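Long-range contact in glycosyl hydrolase 25 (Streptococcus pneumoniae, PDB 4FF5), which probably hydrolyses glycosidic bonds of cell-wall peptidoglycan, as family 25 glycosyl hydrolases do, and takes part in host-cell invasion as a virulence factor: residues V118-M132 with P148-M160. Sequence-based numbering, arbitrary orientation.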
# COMPACT_ATOMS: atom_id res chain seq x y z
N VAL A 118 -0.99 9.95 -2.55
CA VAL A 118 -1.30 8.95 -1.55
C VAL A 118 -2.16 7.88 -2.20
O VAL A 118 -3.17 8.18 -2.85
CB VAL A 118 -2.10 9.57 -0.37
CG1 VAL A 118 -2.45 8.51 0.67
CG2 VAL A 118 -1.30 10.69 0.27
N ALA A 119 -1.74 6.63 -2.03
CA ALA A 119 -2.51 5.47 -2.43
C ALA A 119 -2.98 4.79 -1.15
O ALA A 119 -2.61 5.22 -0.05
CB ALA A 119 -1.62 4.54 -3.24
N VAL A 120 -3.78 3.73 -1.28
CA VAL A 120 -4.32 3.08 -0.11
C VAL A 120 -4.12 1.56 -0.19
O VAL A 120 -3.95 1.03 -1.28
CB VAL A 120 -5.82 3.41 0.13
CG1 VAL A 120 -5.99 4.87 0.60
CG2 VAL A 120 -6.68 3.06 -1.09
N TYR A 121 -4.19 0.88 0.94
CA TYR A 121 -4.17 -0.59 0.94
C TYR A 121 -5.11 -1.23 1.96
O TYR A 121 -5.50 -0.61 2.95
CB TYR A 121 -2.72 -1.15 1.10
CG TYR A 121 -2.11 -1.21 2.51
CD1 TYR A 121 -2.24 -2.35 3.30
CD2 TYR A 121 -1.32 -0.15 3.00
CE1 TYR A 121 -1.66 -2.43 4.56
CE2 TYR A 121 -0.71 -0.23 4.24
CZ TYR A 121 -0.89 -1.36 5.02
OH TYR A 121 -0.29 -1.43 6.23
N ALA A 122 -5.45 -2.49 1.72
CA ALA A 122 -6.26 -3.28 2.64
C ALA A 122 -5.59 -4.62 2.87
O ALA A 122 -5.15 -5.25 1.92
CB ALA A 122 -7.66 -3.50 2.06
N TYR A 123 -5.55 -5.06 4.13
CA TYR A 123 -5.02 -6.38 4.48
C TYR A 123 -6.14 -7.38 4.18
O TYR A 123 -7.21 -7.31 4.78
CB TYR A 123 -4.64 -6.39 5.97
CG TYR A 123 -4.01 -7.65 6.51
CD1 TYR A 123 -2.64 -7.87 6.35
CD2 TYR A 123 -4.74 -8.58 7.25
CE1 TYR A 123 -2.02 -8.99 6.87
CE2 TYR A 123 -4.13 -9.73 7.76
CZ TYR A 123 -2.76 -9.92 7.56
OH TYR A 123 -2.07 -11.01 8.04
N VAL A 124 -5.90 -8.26 3.21
CA VAL A 124 -6.93 -9.15 2.66
C VAL A 124 -6.98 -10.39 3.54
O VAL A 124 -6.01 -11.12 3.64
CB VAL A 124 -6.63 -9.52 1.19
CG1 VAL A 124 -7.61 -10.56 0.67
CG2 VAL A 124 -6.67 -8.28 0.31
N ALA A 125 -8.11 -10.61 4.22
CA ALA A 125 -8.17 -11.71 5.17
C ALA A 125 -9.56 -12.35 5.29
O ALA A 125 -9.83 -13.06 6.26
CB ALA A 125 -7.67 -11.24 6.53
N GLY A 126 -10.43 -12.13 4.31
CA GLY A 126 -11.77 -12.79 4.27
C GLY A 126 -11.66 -14.31 4.32
O GLY A 126 -10.73 -14.90 3.76
N LYS A 127 -12.59 -14.95 5.04
CA LYS A 127 -12.59 -16.42 5.16
C LYS A 127 -13.55 -17.09 4.19
O LYS A 127 -13.68 -18.33 4.18
CB LYS A 127 -12.92 -16.86 6.58
CG LYS A 127 -12.02 -16.24 7.64
CD LYS A 127 -12.38 -16.78 9.02
CE LYS A 127 -11.99 -15.83 10.13
NZ LYS A 127 -13.07 -14.86 10.48
N SER A 128 -14.20 -16.28 3.37
CA SER A 128 -15.14 -16.77 2.36
C SER A 128 -15.32 -15.68 1.32
O SER A 128 -14.95 -14.53 1.57
CB SER A 128 -16.50 -17.05 3.01
OG SER A 128 -17.08 -15.84 3.48
N VAL A 129 -15.91 -16.03 0.18
CA VAL A 129 -16.23 -15.03 -0.85
C VAL A 129 -17.04 -13.86 -0.30
O VAL A 129 -16.77 -12.71 -0.65
CB VAL A 129 -16.91 -15.64 -2.10
CG1 VAL A 129 -18.12 -16.49 -1.74
CG2 VAL A 129 -17.28 -14.56 -3.11
N GLN A 130 -18.01 -14.17 0.57
CA GLN A 130 -18.89 -13.17 1.13
C GLN A 130 -18.07 -12.15 1.94
O GLN A 130 -18.23 -10.93 1.76
CB GLN A 130 -19.97 -13.85 1.98
CG GLN A 130 -20.99 -14.68 1.17
CD GLN A 130 -20.50 -16.07 0.72
OE1 GLN A 130 -21.08 -16.66 -0.21
NE2 GLN A 130 -19.48 -16.60 1.38
N GLU A 131 -17.18 -12.65 2.80
CA GLU A 131 -16.29 -11.79 3.61
C GLU A 131 -15.33 -10.99 2.73
O GLU A 131 -15.04 -9.82 3.02
CB GLU A 131 -15.49 -12.61 4.64
CG GLU A 131 -16.36 -13.31 5.68
CD GLU A 131 -15.58 -13.85 6.88
OE1 GLU A 131 -14.32 -13.81 6.87
OE2 GLU A 131 -16.23 -14.31 7.85
N MET A 132 -14.83 -11.62 1.67
CA MET A 132 -13.92 -10.92 0.75
C MET A 132 -14.61 -9.74 0.07
O MET A 132 -14.05 -8.65 -0.00
CB MET A 132 -13.33 -11.87 -0.28
CG MET A 132 -12.35 -12.85 0.34
SD MET A 132 -10.83 -12.01 0.82
CE MET A 132 -9.70 -13.40 0.86
N PRO A 148 -7.79 8.21 -3.93
CA PRO A 148 -6.42 7.69 -3.82
C PRO A 148 -5.83 7.36 -5.20
O PRO A 148 -6.58 7.05 -6.15
CB PRO A 148 -6.59 6.43 -2.97
CG PRO A 148 -8.00 6.00 -3.19
CD PRO A 148 -8.78 7.26 -3.39
N SER A 149 -4.51 7.44 -5.31
CA SER A 149 -3.83 7.20 -6.58
C SER A 149 -3.84 5.73 -7.02
O SER A 149 -3.59 5.44 -8.19
CB SER A 149 -2.40 7.72 -6.52
OG SER A 149 -1.59 6.85 -5.72
N TYR A 150 -4.09 4.81 -6.08
CA TYR A 150 -4.05 3.39 -6.35
C TYR A 150 -4.72 2.66 -5.19
O TYR A 150 -4.71 3.15 -4.06
CB TYR A 150 -2.59 2.92 -6.48
CG TYR A 150 -2.29 2.13 -7.74
CD1 TYR A 150 -1.80 2.77 -8.88
CD2 TYR A 150 -2.50 0.75 -7.79
CE1 TYR A 150 -1.52 2.06 -10.04
CE2 TYR A 150 -2.22 0.02 -8.95
CZ TYR A 150 -1.72 0.69 -10.07
OH TYR A 150 -1.45 -0.02 -11.23
N TYR A 151 -5.27 1.49 -5.46
CA TYR A 151 -5.79 0.63 -4.40
C TYR A 151 -4.95 -0.64 -4.38
O TYR A 151 -4.77 -1.26 -5.42
CB TYR A 151 -7.23 0.26 -4.71
CG TYR A 151 -8.19 1.40 -4.67
CD1 TYR A 151 -8.39 2.24 -5.78
CD2 TYR A 151 -8.96 1.62 -3.53
CE1 TYR A 151 -9.31 3.29 -5.73
CE2 TYR A 151 -9.88 2.66 -3.47
CZ TYR A 151 -10.06 3.49 -4.57
OH TYR A 151 -10.99 4.52 -4.46
N TRP A 152 -4.45 -1.01 -3.21
CA TRP A 152 -3.58 -2.19 -3.09
C TRP A 152 -4.17 -3.26 -2.19
O TRP A 152 -4.69 -2.96 -1.10
CB TRP A 152 -2.22 -1.78 -2.52
CG TRP A 152 -1.38 -0.94 -3.45
CD1 TRP A 152 -1.27 0.45 -3.49
CD2 TRP A 152 -0.50 -1.42 -4.52
NE1 TRP A 152 -0.40 0.85 -4.46
CE2 TRP A 152 0.10 -0.22 -5.13
CE3 TRP A 152 -0.15 -2.68 -5.02
CZ2 TRP A 152 1.01 -0.31 -6.18
CZ3 TRP A 152 0.75 -2.75 -6.09
CH2 TRP A 152 1.33 -1.59 -6.64
N LEU A 153 -4.06 -4.52 -2.63
CA LEU A 153 -4.46 -5.67 -1.84
C LEU A 153 -3.22 -6.24 -1.19
O LEU A 153 -2.32 -6.72 -1.89
CB LEU A 153 -5.08 -6.76 -2.75
CG LEU A 153 -6.59 -6.59 -3.04
CD1 LEU A 153 -6.88 -5.34 -3.85
CD2 LEU A 153 -7.12 -7.86 -3.71
N ASP A 154 -3.14 -6.14 0.13
CA ASP A 154 -2.01 -6.68 0.90
C ASP A 154 -2.35 -8.14 1.25
O ASP A 154 -3.20 -8.40 2.10
CB ASP A 154 -1.76 -5.81 2.15
CG ASP A 154 -0.85 -6.49 3.18
OD1 ASP A 154 -0.31 -7.57 2.93
OD2 ASP A 154 -0.74 -5.96 4.29
N VAL A 155 -1.70 -9.07 0.55
CA VAL A 155 -2.00 -10.49 0.70
C VAL A 155 -0.85 -11.17 1.42
O VAL A 155 0.28 -11.20 0.90
CB VAL A 155 -2.21 -11.14 -0.69
CG1 VAL A 155 -2.49 -12.64 -0.54
CG2 VAL A 155 -3.36 -10.45 -1.42
N GLU A 156 -1.08 -11.71 2.61
CA GLU A 156 0.05 -12.40 3.25
C GLU A 156 -0.23 -13.59 4.13
O GLU A 156 0.70 -14.26 4.57
CB GLU A 156 0.96 -11.43 3.97
CG GLU A 156 0.28 -10.56 5.01
CD GLU A 156 1.21 -9.42 5.44
OE1 GLU A 156 1.90 -9.62 6.44
OE2 GLU A 156 1.29 -8.34 4.79
N ASP A 157 -1.48 -13.88 4.40
CA ASP A 157 -1.73 -15.23 4.91
C ASP A 157 -2.98 -15.88 4.37
O ASP A 157 -3.90 -15.21 3.86
CB ASP A 157 -1.62 -15.31 6.42
CG ASP A 157 -2.21 -14.13 7.09
OD1 ASP A 157 -1.53 -13.60 8.00
OD2 ASP A 157 -3.32 -13.73 6.66
N LYS A 158 -2.96 -17.21 4.44
CA LYS A 158 -3.99 -18.01 3.82
C LYS A 158 -5.20 -18.02 4.72
O LYS A 158 -5.17 -18.62 5.80
CB LYS A 158 -3.49 -19.44 3.59
CG LYS A 158 -4.46 -20.25 2.73
CD LYS A 158 -4.22 -21.74 2.85
CE LYS A 158 -5.17 -22.37 3.85
NZ LYS A 158 -5.01 -23.86 3.85
N THR A 159 -6.25 -17.33 4.30
CA THR A 159 -7.46 -17.21 5.12
C THR A 159 -8.63 -17.95 4.50
O THR A 159 -9.73 -18.00 5.07
CB THR A 159 -7.84 -15.72 5.34
OG1 THR A 159 -7.92 -15.07 4.06
CG2 THR A 159 -6.82 -15.04 6.20
N MET A 160 -8.38 -18.51 3.32
CA MET A 160 -9.34 -19.31 2.54
C MET A 160 -8.56 -20.44 1.88
O MET A 160 -7.41 -20.23 1.49
CB MET A 160 -9.96 -18.45 1.41
CG MET A 160 -11.26 -17.79 1.79
SD MET A 160 -11.96 -16.74 0.51
CE MET A 160 -12.58 -17.91 -0.69
O HOH W 1 0.30 -10.84 8.68
O HOH W 2 -3.69 -12.36 3.15
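The Y123 ring receives D154 at its edge, OD2 lying 3.4 Å from CD1 and close to the ring plane, with the carboxylate turned 84° from that plane. E156 reaches the same ring obliquely, CG 3.3 Å from CE1. CG of Y123 is anti to the backbone N (chi1 -177°), which turns the ring across toward D154, E156 and D157; its OH comes 2.6 Å from D157 OD1, and water 1 links it to E156 OE1. The W152 indole has Y150 CD2 over one face and the V120 carbonyl O in plane at its edge. Between the face of Y121, Y123, W152 and D154 and that of V120, A122, Y151 and L153, the backbones pair in parallel: an unbroken run of hydrogen bonds from V120 N–Y150 O to V124 N–D154 O fixes the register, with strand axes 29° apart. Past the strands, T159 OG1 donates to G126 O (2.8 Å) from above the carbonyl plane, and M160 SD lies 3.9 Å from M132 CG. Parallel strands 118-123 and 151-155, joined through helix 129-143, form a beta-alpha-beta unit of the family's TIM barrel, with acidic residues gathered at the C-terminal strand ends, where TIM barrels carry their active sites.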